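Local atomic coordinates of cytosine deaminase (Klebsiella pneumoniae, PDB entry 4R85), a protein that probably catalyses the hydrolytic deamination of cytosine and 5-methylcytosine, the latter bound beside an iron(II) ion in an amidohydrolase-fold barrel. Residues N71-T75 with L76-I80; S274-L277 with Q278-D282; L59-T62 with L63-G66. All blocks are in the same frame, centred on the assembly; numbering follows the deposited sequence.

Contact 1: N71-T75 with L76-I80; sequences NRSGT and LFEGI. With 17E (5-methylcytosine), chain G.
T75 caps the helix that begins at L76: its OG1 accepts the amide of E78 at 3.1 Å along a nearly straight N-H...O path (165°). A threonine suits this N-cap because OG1, set between the backbone N and the carbonyl carbon (chi1 63°), faces the first turn, whose amides have no earlier carbonyl to bind. The T75 carbonyl accepts two donors: G79 N at 3.0 Å and, from the opposite face of its plane, N71 ND2 also at 3.0 Å, with T75 O close to the plane of the asparagine amide. G79 fits because a CB would be crowded by T75 O and L76 O.

The carboxylate of E78 supplies the second set. With CG anti to the backbone N and the chain extended, it reaches back to the loop, where OE1 accepts R72 N at 2.9 Å and OE2 accepts S73 N, both from above the carboxylate plane. OE2 is also met on its anti side by S73 OG at 2.6 Å, so two donors of one serine grip one oxygen.

Charge adds a looser term. R72 NH1 lies 3.4 Å from E78 OE1, but well outside the guanidinium plane, so this salt bridge is electrostatic without a directed N-H; R72 is paired more strongly with E69, and E78 also with R82.

L76 belongs to the ligand pocket: its CD1 comes within 3.4 Å of N3 of 5-methylcytosine, an apolar contact against the base. The cap joins the long loop after strand 47-57 to helix 76-87, with N71 tied to P313 and L76 O to W314 beyond strand 303-305.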
ATOM      1  N   ASN A  71     -15.673   2.283 -14.781  1.00 17.60           N
ATOM      2  CA  ASN A  71     -14.639   3.173 -15.297  1.00 22.13           C
ATOM      3  C   ASN A  71     -13.528   2.321 -15.917  1.00 21.42           C
ATOM      4  O   ASN A  71     -12.634   1.861 -15.219  1.00 21.36           O
ATOM      5  CB  ASN A  71     -14.080   4.021 -14.143  1.00 20.84           C
ATOM      6  CG  ASN A  71     -13.077   5.086 -14.599  1.00 19.18           C
ATOM      7  OD1 ASN A  71     -12.560   5.045 -15.709  1.00 20.49           O
ATOM      8  ND2 ASN A  71     -12.790   6.038 -13.717  1.00 22.78           N
ATOM      9  N   ARG A  72     -13.580   2.118 -17.227  1.00 20.82           N
ATOM     10  CA  ARG A  72     -12.670   1.173 -17.872  1.00 23.29           C
ATOM     11  C   ARG A  72     -11.258   1.719 -18.049  1.00 24.71           C
ATOM     12  O   ARG A  72     -10.290   0.958 -18.044  1.00 28.07           O
ATOM     13  CB  ARG A  72     -13.206   0.748 -19.235  1.00 22.65           C
ATOM     14  CG  ARG A  72     -14.561   0.056 -19.214  1.00 31.05           C
ATOM     15  CD  ARG A  72     -15.002  -0.236 -20.636  1.00 40.46           C
ATOM     16  NE  ARG A  72     -16.314   0.332 -20.944  1.00 54.63           N
ATOM     17  CZ  ARG A  72     -16.512   1.575 -21.376  1.00 62.08           C
ATOM     18  NH1 ARG A  72     -15.482   2.395 -21.546  1.00 62.82           N
ATOM     19  NH2 ARG A  72     -17.743   1.998 -21.637  1.00 66.39           N
ATOM     20  N   SER A  73     -11.140   3.033 -18.217  1.00 16.83           N
ATOM     21  CA  SER A  73      -9.850   3.628 -18.520  1.00 17.48           C
ATOM     22  C   SER A  73      -9.086   3.989 -17.248  1.00 15.78           C
ATOM     23  O   SER A  73      -7.890   4.263 -17.303  1.00 16.37           O
ATOM     24  CB  SER A  73     -10.030   4.874 -19.386  1.00 14.99           C
ATOM     25  OG  SER A  73     -10.719   5.898 -18.672  1.00 13.67           O
ATOM     26  N   GLY A  74      -9.788   3.993 -16.115  1.00 14.74           N
ATOM     27  CA  GLY A  74      -9.217   4.375 -14.837  1.00 15.38           C
ATOM     28  C   GLY A  74      -8.759   5.821 -14.790  1.00 18.06           C
ATOM     29  O   GLY A  74      -7.726   6.136 -14.173  1.00 15.50           O
ATOM     30  N   THR A  75      -9.508   6.700 -15.457  1.00 16.13           N
ATOM     31  CA  THR A  75      -9.177   8.124 -15.498  1.00 15.26           C
ATOM     32  C   THR A  75     -10.172   8.974 -14.717  1.00 16.57           C
ATOM     33  O   THR A  75     -11.318   8.560 -14.477  1.00 16.45           O
ATOM     34  CB  THR A  75      -9.095   8.681 -16.936  1.00 17.13           C
ATOM     35  OG1 THR A  75     -10.375   8.575 -17.579  1.00 17.47           O
ATOM     36  CG2 THR A  75      -8.062   7.921 -17.757  1.00 20.22           C
ATOM     37  N   LEU A  76      -9.707  10.152 -14.309  1.00 13.78           N
ATOM     38  CA  LEU A  76     -10.554  11.143 -13.661  1.00 15.94           C
ATOM     39  C   LEU A  76     -11.759  11.440 -14.548  1.00 11.93           C
ATOM     40  O   LEU A  76     -12.894  11.497 -14.077  1.00 13.34           O
ATOM     41  CB  LEU A  76      -9.769  12.437 -13.436  1.00 14.74           C
ATOM     42  CG  LEU A  76     -10.586  13.619 -12.932  1.00 16.08           C
ATOM     43  CD1 LEU A  76     -11.166  13.306 -11.552  1.00 16.75           C
ATOM     44  CD2 LEU A  76      -9.739  14.901 -12.897  1.00 19.89           C
ATOM     45  N   PHE A  77     -11.503  11.629 -15.837  1.00 13.86           N
ATOM     46  CA  PHE A  77     -12.554  12.105 -16.740  1.00 17.76           C
ATOM     47  C   PHE A  77     -13.633  11.074 -17.027  1.00 17.96           C
ATOM     48  O   PHE A  77     -14.815  11.416 -17.037  1.00 14.62           O
ATOM     49  CB  PHE A  77     -11.957  12.661 -18.035  1.00 20.35           C
ATOM     50  CG  PHE A  77     -10.867  13.671 -17.794  1.00 24.80           C
ATOM     51  CD1 PHE A  77      -9.570  13.437 -18.225  1.00 29.98           C
ATOM     52  CD2 PHE A  77     -11.136  14.835 -17.090  1.00 30.04           C
ATOM     53  CE1 PHE A  77      -8.562  14.367 -17.975  1.00 31.00           C
ATOM     54  CE2 PHE A  77     -10.142  15.760 -16.839  1.00 30.25           C
ATOM     55  CZ  PHE A  77      -8.850  15.524 -17.284  1.00 31.48           C
ATOM     56  N   GLU A  78     -13.249   9.822 -17.257  1.00 20.99           N
ATOM     57  CA  GLU A  78     -14.262   8.777 -17.386  1.00 17.77           C
ATOM     58  C   GLU A  78     -15.012   8.635 -16.058  1.00 17.45           C
ATOM     59  O   GLU A  78     -16.208   8.406 -16.044  1.00 18.64           O
ATOM     60  CB  GLU A  78     -13.675   7.433 -17.832  1.00 17.33           C
ATOM     61  CG  GLU A  78     -14.770   6.372 -18.005  1.00 16.83           C
ATOM     62  CD  GLU A  78     -14.297   5.065 -18.612  1.00 23.88           C
ATOM     63  OE1 GLU A  78     -15.108   4.116 -18.617  1.00 22.74           O
ATOM     64  OE2 GLU A  78     -13.146   4.982 -19.099  1.00 19.15           O
ATOM     65  N   GLY A  79     -14.306   8.811 -14.942  1.00 15.60           N
ATOM     66  CA  GLY A  79     -14.939   8.746 -13.639  1.00 15.70           C
ATOM     67  C   GLY A  79     -16.092   9.730 -13.522  1.00 20.44           C
ATOM     68  O   GLY A  79     -17.174   9.387 -13.035  1.00 18.36           O
ATOM     69  N   ILE A  80     -15.857  10.956 -13.977  1.00 13.46           N
ATOM     70  CA  ILE A  80     -16.888  11.991 -13.976  1.00 13.37           C
ATOM     71  C   ILE A  80     -18.056  11.610 -14.885  1.00 15.13           C
ATOM     72  O   ILE A  80     -19.224  11.796 -14.536  1.00 17.60           O
ATOM     73  CB  ILE A  80     -16.298  13.346 -14.411  1.00 14.53           C
ATOM     74  CG1 ILE A  80     -15.264  13.807 -13.381  1.00 16.55           C
ATOM     75  CG2 ILE A  80     -17.422  14.390 -14.604  1.00 17.67           C
ATOM     76  CD1 ILE A  80     -14.365  14.943 -13.860  1.00 18.52           C
TER
HETATM   77  N1  17E G 501     -14.211  13.832  -8.452  1.00 12.92           N
HETATM   78  C2  17E G 501     -13.056  14.433  -8.740  1.00 13.67           C
HETATM   79  O2  17E G 501     -13.059  15.551  -9.535  1.00 13.81           O
HETATM   80  N3  17E G 501     -11.892  13.977  -8.267  1.00 15.01           N
HETATM   81  C4  17E G 501     -11.857  12.884  -7.487  1.00 19.47           C
HETATM   82  N4  17E G 501     -10.607  12.405  -6.990  1.00 20.70           N
HETATM   83  C5  17E G 501     -13.041  12.221  -7.158  1.00 13.49           C
HETATM   84  C6  17E G 501     -14.230  12.735  -7.668  1.00 14.79           C
HETATM   85  CM5 17E G 501     -13.020  11.005  -6.288  1.00 14.00           C

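Contact 2: S274-L277 with Q278-D282; sequences SIHL and QGRFD
R280 folds back to H276 at the C-terminal end of helix 271-277, an arginine bound to a carbonyl of the last turn within the amidohydrolase barrel. Its guanidinium stands almost perpendicular to the imidazole, planes 89° apart, and presents its edge to the backbone of H276 while NH2 approaches the ring obliquely. A bend at chi2 (-81°) turns the arginine chain toward the helix end. Arginine fits here because its planar donors can bind a carbonyl left over where the helix stops, and a positive charge probably suits the negative end of the helix dipole.

Q278, first to leave the helix, still bonds through N to S274 O at 2.7 Å, and its CG packs 3.9 Å from S274 CB. G279 then takes a positive phi, easy for glycine, and its amide is held by D214. L277 brings its side chain to about 4 Å from 5-methylcytosine. I275 and H276 face the second subunit, whose R288 binds the carbonyl of I275. One water links L277 O to R280 N. The guanidinium grip is the bond from R280 NE to H276 O, 2.8 Å long and nearly along the C=O axis (175°), with a weak second one from NH2.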
ATOM      1  N   SER A 274      -4.378   8.999  -6.449  1.00 11.17           N
ATOM      2  CA  SER A 274      -3.593   9.651  -7.488  1.00 13.49           C
ATOM      3  C   SER A 274      -2.687   8.697  -8.242  1.00 12.68           C
ATOM      4  O   SER A 274      -2.524   8.826  -9.452  1.00 15.35           O
ATOM      5  CB  SER A 274      -2.827  10.841  -6.915  1.00 20.79           C
ATOM      6  OG  SER A 274      -3.770  11.841  -6.558  1.00 27.04           O
ATOM      7  N   ILE A 275      -2.113   7.718  -7.549  1.00 12.05           N
ATOM      8  CA  ILE A 275      -1.291   6.739  -8.243  1.00 11.04           C
ATOM      9  C   ILE A 275      -2.157   5.941  -9.242  1.00  9.83           C
ATOM     10  O   ILE A 275      -1.678   5.496 -10.283  1.00 11.66           O
ATOM     11  CB  ILE A 275      -0.558   5.801  -7.260  1.00 16.85           C
ATOM     12  CG1 ILE A 275       0.590   5.076  -7.967  1.00 22.12           C
ATOM     13  CG2 ILE A 275      -1.520   4.831  -6.590  1.00 15.89           C
ATOM     14  CD1 ILE A 275       1.802   5.986  -8.212  1.00 26.78           C
ATOM     15  N   HIS A 276      -3.435   5.792  -8.922  1.00 11.07           N
ATOM     16  CA  HIS A 276      -4.384   5.098  -9.798  1.00 13.88           C
ATOM     17  C   HIS A 276      -4.859   5.982 -10.966  1.00 12.06           C
ATOM     18  O   HIS A 276      -4.850   5.554 -12.113  1.00 12.33           O
ATOM     19  CB  HIS A 276      -5.575   4.606  -8.953  1.00 15.05           C
ATOM     20  CG  HIS A 276      -6.756   4.141  -9.749  1.00 13.05           C
ATOM     21  ND1 HIS A 276      -6.719   3.037 -10.576  1.00 12.32           N
ATOM     22  CD2 HIS A 276      -8.026   4.614  -9.808  1.00 15.85           C
ATOM     23  CE1 HIS A 276      -7.907   2.866 -11.132  1.00 17.40           C
ATOM     24  NE2 HIS A 276      -8.719   3.809 -10.681  1.00 15.51           N
ATOM     25  N   LEU A 277      -5.256   7.218 -10.673  1.00 12.52           N
ATOM     26  CA  LEU A 277      -5.843   8.094 -11.691  1.00 11.04           C
ATOM     27  C   LEU A 277      -4.813   8.877 -12.506  1.00 17.59           C
ATOM     28  O   LEU A 277      -5.085   9.275 -13.630  1.00 16.92           O
ATOM     29  CB  LEU A 277      -6.805   9.102 -11.053  1.00  9.71           C
ATOM     30  CG  LEU A 277      -8.069   8.574 -10.384  1.00  9.68           C
ATOM     31  CD1 LEU A 277      -8.892   9.752  -9.915  1.00 12.63           C
ATOM     32  CD2 LEU A 277      -8.885   7.710 -11.371  1.00 12.57           C
ATOM     33  N   GLN A 278      -3.646   9.128 -11.929  1.00 14.25           N
ATOM     34  CA  GLN A 278      -2.625   9.921 -12.620  1.00 12.81           C
ATOM     35  C   GLN A 278      -1.662   9.018 -13.377  1.00 15.55           C
ATOM     36  O   GLN A 278      -1.638   7.795 -13.176  1.00 13.19           O
ATOM     37  CB  GLN A 278      -1.839  10.794 -11.619  1.00 11.55           C
ATOM     38  CG  GLN A 278      -2.714  11.682 -10.743  1.00 14.47           C
ATOM     39  CD  GLN A 278      -3.593  12.616 -11.547  1.00 20.49           C
ATOM     40  OE1 GLN A 278      -3.114  13.312 -12.444  1.00 22.07           O
ATOM     41  NE2 GLN A 278      -4.891  12.633 -11.236  1.00 15.96           N
ATOM     42  N   GLY A 279      -0.843   9.627 -14.233  1.00 14.33           N
ATOM     43  CA  GLY A 279       0.083   8.873 -15.062  1.00 13.25           C
ATOM     44  C   GLY A 279      -0.595   8.104 -16.186  1.00 14.89           C
ATOM     45  O   GLY A 279       0.057   7.336 -16.888  1.00 14.04           O
ATOM     46  N   ARG A 280      -1.898   8.310 -16.372  1.00 15.63           N
ATOM     47  CA  ARG A 280      -2.656   7.547 -17.378  1.00 13.12           C
ATOM     48  C   ARG A 280      -2.452   8.037 -18.803  1.00 17.12           C
ATOM     49  O   ARG A 280      -2.830   7.357 -19.762  1.00 16.37           O
ATOM     50  CB  ARG A 280      -4.155   7.591 -17.064  1.00 14.08           C
ATOM     51  CG  ARG A 280      -4.551   6.868 -15.771  1.00 15.27           C
ATOM     52  CD  ARG A 280      -4.675   5.360 -15.990  1.00 17.14           C
ATOM     53  NE  ARG A 280      -5.063   4.672 -14.762  1.00 12.85           N
ATOM     54  CZ  ARG A 280      -5.342   3.377 -14.688  1.00 11.27           C
ATOM     55  NH1 ARG A 280      -5.269   2.620 -15.778  1.00 13.55           N
ATOM     56  NH2 ARG A 280      -5.685   2.838 -13.522  1.00 11.21           N
ATOM     57  N   PHE A 281      -1.886   9.229 -18.950  1.00 12.07           N
ATOM     58  CA  PHE A 281      -1.674   9.788 -20.275  1.00 14.08           C
ATOM     59  C   PHE A 281      -0.202   9.792 -20.665  1.00 17.06           C
ATOM     60  O   PHE A 281       0.169  10.332 -21.710  1.00 17.35           O
ATOM     61  CB  PHE A 281      -2.303  11.181 -20.361  1.00 16.70           C
ATOM     62  CG  PHE A 281      -3.770  11.180 -20.033  1.00 15.00           C
ATOM     63  CD1 PHE A 281      -4.219  11.600 -18.791  1.00 15.57           C
ATOM     64  CD2 PHE A 281      -4.691  10.686 -20.949  1.00 16.89           C
ATOM     65  CE1 PHE A 281      -5.574  11.562 -18.479  1.00 19.83           C
ATOM     66  CE2 PHE A 281      -6.038  10.651 -20.650  1.00 19.68           C
ATOM     67  CZ  PHE A 281      -6.485  11.089 -19.416  1.00 18.69           C
ATOM     68  N   ASP A 282       0.627   9.182 -19.821  1.00 13.29           N
ATOM     69  CA  ASP A 282       2.014   8.896 -20.177  1.00 13.30           C
ATOM     70  C   ASP A 282       2.091   7.516 -20.806  1.00 19.24           C
ATOM     71  O   ASP A 282       1.217   6.676 -20.597  1.00 21.73           O
ATOM     72  CB  ASP A 282       2.898   8.841 -18.930  1.00 15.20           C
ATOM     73  CG  ASP A 282       3.260  10.207 -18.384  1.00 19.93           C
ATOM     74  OD1 ASP A 282       3.120  11.225 -19.103  1.00 20.35           O
ATOM     75  OD2 ASP A 282       3.720  10.245 -17.220  1.00 16.77           O
TER
HETATM   76  O   HOH W   1      -3.655  10.654 -15.586  1.00 19.93           O

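Contact 3: L59-T62 with L63-G66; sequences LDAT and LTAG
A type II beta turn runs from A61 to T64, its corner formed by T62 in an extended conformation and L63 at positive phi, and the closing backbone hydrogen bond, T64 N to A61 O at 3.4 Å, is long and weak. The turn follows strand 47-57 of the barrel, at whose end the iron ligands H56 and H58 lie just before L59.

The T64 side chain makes up for that weakness. Its hydroxyl, OG1, donates to the same A61 carbonyl at 2.7 Å, arriving at a C=O...O angle of 140° and tilted 21° from the carbonyl plane. The torsion that sets OG1 between the backbone N and the carbonyl carbon (chi1 66°) turns it back across the turn toward A61, while CG2, on the other branch, rests 3.4 Å from A61 O. A threonine therefore brings both a donor and a methyl to one carbonyl.

At the corner, T62 and L63 point the same way and lie side by side. L63 CG packs 3.6 Å from T62 OG1, and CD2 sits slightly farther off. The hydroxyl of T62 has its principal partner elsewhere: it is hydrogen-bonded to T102 on helix 92-108 and also to the carbonyl of I310. L63 covers that side with hydrocarbon, its leucyl group lying against K101 and T102. Positive phi is uncommon for residues other than glycine, and here backbone hydrogen bonds between L63 and I310 accompany it. A61 is small and touches both W83 and P313.

R98 also donates hydrogen bonds to the carbonyls of D60 and T62, placing a guanidinium beside the turn. Chemically, then, the reversal relies more on a short side-chain hydroxyl bond than on its own backbone bond, and with A61 O accepting both T64 donors, the T64 side chain is fastened to the turn it closes.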
ATOM      1  N   LEU A  59     -18.381  10.982   0.169  1.00 13.37           N
ATOM      2  CA  LEU A  59     -19.420  10.096   0.704  1.00 15.01           C
ATOM      3  C   LEU A  59     -20.661   9.997  -0.177  1.00 18.59           C
ATOM      4  O   LEU A  59     -21.400   9.020  -0.093  1.00 17.97           O
ATOM      5  CB  LEU A  59     -19.827  10.518   2.117  1.00 19.03           C
ATOM      6  CG  LEU A  59     -18.765  10.274   3.183  1.00 18.41           C
ATOM      7  CD1 LEU A  59     -19.272  10.701   4.548  1.00 22.87           C
ATOM      8  CD2 LEU A  59     -18.349   8.803   3.175  1.00 18.37           C
ATOM      9  N   ASP A  60     -20.908  10.995  -1.016  1.00 15.82           N
ATOM     10  CA  ASP A  60     -22.078  10.910  -1.886  1.00 17.58           C
ATOM     11  C   ASP A  60     -21.915   9.814  -2.939  1.00 18.48           C
ATOM     12  O   ASP A  60     -22.890   9.170  -3.331  1.00 21.35           O
ATOM     13  CB  ASP A  60     -22.444  12.267  -2.517  1.00 17.29           C
ATOM     14  CG  ASP A  60     -21.345  12.839  -3.408  1.00 21.46           C
ATOM     15  OD1 ASP A  60     -21.687  13.672  -4.274  1.00 18.58           O
ATOM     16  OD2 ASP A  60     -20.156  12.472  -3.252  1.00 18.32           O
ATOM     17  N   ALA A  61     -20.675   9.580  -3.361  1.00 12.85           N
ATOM     18  CA  ALA A  61     -20.397   8.627  -4.436  1.00 18.64           C
ATOM     19  C   ALA A  61     -19.937   7.264  -3.932  1.00 17.37           C
ATOM     20  O   ALA A  61     -19.779   6.328  -4.712  1.00 14.23           O
ATOM     21  CB  ALA A  61     -19.365   9.201  -5.407  1.00 18.04           C
ATOM     22  N   THR A  62     -19.740   7.140  -2.625  1.00 14.76           N
ATOM     23  CA  THR A  62     -19.189   5.905  -2.070  1.00 16.76           C
ATOM     24  C   THR A  62     -20.065   4.671  -2.363  1.00 13.57           C
ATOM     25  O   THR A  62     -21.295   4.755  -2.380  1.00 15.58           O
ATOM     26  CB  THR A  62     -18.924   6.046  -0.550  1.00 15.05           C
ATOM     27  OG1 THR A  62     -18.153   4.932  -0.092  1.00 17.65           O
ATOM     28  CG2 THR A  62     -20.243   6.106   0.212  1.00 13.68           C
ATOM     29  N   LEU A  63     -19.416   3.540  -2.629  1.00 13.60           N
ATOM     30  CA  LEU A  63     -20.097   2.256  -2.830  1.00 16.12           C
ATOM     31  C   LEU A  63     -20.967   2.232  -4.090  1.00 18.04           C
ATOM     32  O   LEU A  63     -21.958   1.508  -4.138  1.00 21.42           O
ATOM     33  CB  LEU A  63     -20.937   1.865  -1.604  1.00 19.13           C
ATOM     34  CG  LEU A  63     -20.263   2.021  -0.240  1.00 15.83           C
ATOM     35  CD1 LEU A  63     -21.174   1.552   0.890  1.00 19.77           C
ATOM     36  CD2 LEU A  63     -18.948   1.253  -0.223  1.00 18.04           C
ATOM     37  N   THR A  64     -20.609   3.027  -5.094  1.00 16.82           N
ATOM     38  CA  THR A  64     -21.376   3.054  -6.350  1.00 18.41           C
ATOM     39  C   THR A  64     -20.555   2.553  -7.535  1.00 23.03           C
ATOM     40  O   THR A  64     -20.983   2.676  -8.682  1.00 20.66           O
ATOM     41  CB  THR A  64     -21.909   4.470  -6.702  1.00 18.03           C
ATOM     42  OG1 THR A  64     -20.817   5.355  -6.977  1.00 16.66           O
ATOM     43  CG2 THR A  64     -22.760   5.042  -5.576  1.00 16.71           C
ATOM     44  N   ALA A  65     -19.377   1.998  -7.256  1.00 16.44           N
ATOM     45  CA  ALA A  65     -18.527   1.429  -8.308  1.00 19.47           C
ATOM     46  C   ALA A  65     -19.284   0.443  -9.212  1.00 20.65           C
ATOM     47  O   ALA A  65     -19.909  -0.509  -8.725  1.00 20.92           O
ATOM     48  CB  ALA A  65     -17.311   0.750  -7.694  1.00 18.24           C
ATOM     49  N   GLY A  66     -19.224   0.690 -10.519  1.00 20.59           N
ATOM     50  CA  GLY A  66     -19.839  -0.171 -11.520  1.00 24.68           C
ATOM     51  C   GLY A  66     -21.298   0.110 -11.844  1.00 27.93           C
ATOM     52  O   GLY A  66     -21.916  -0.615 -12.636  1.00 26.42           O
TER

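Overall arrangement
From the N terminus, contact 3 comes first: residues 59-66 reverse the chain soon after strand 47-57, against helices 76-87 and 92-108. Contact 1 follows at 71-80, closing the end of the same long loop onto the start of helix 76-87. Far along the sequence, contact 2 ends helix 271-277 and starts the loop toward helix 293-298. The three follow in series, with none enclosing or crossing another. Contacts 1 and 2 nevertheless touch: L277 CD2 packs 3.4 Å from G74 O, and R280 also packs against the carbonyls of S73 and G74, so early and late barrel loops meet near the bound 5-methylcytosine. Contact 3 stays apart, its nearest atoms about 6 Å from contact 1.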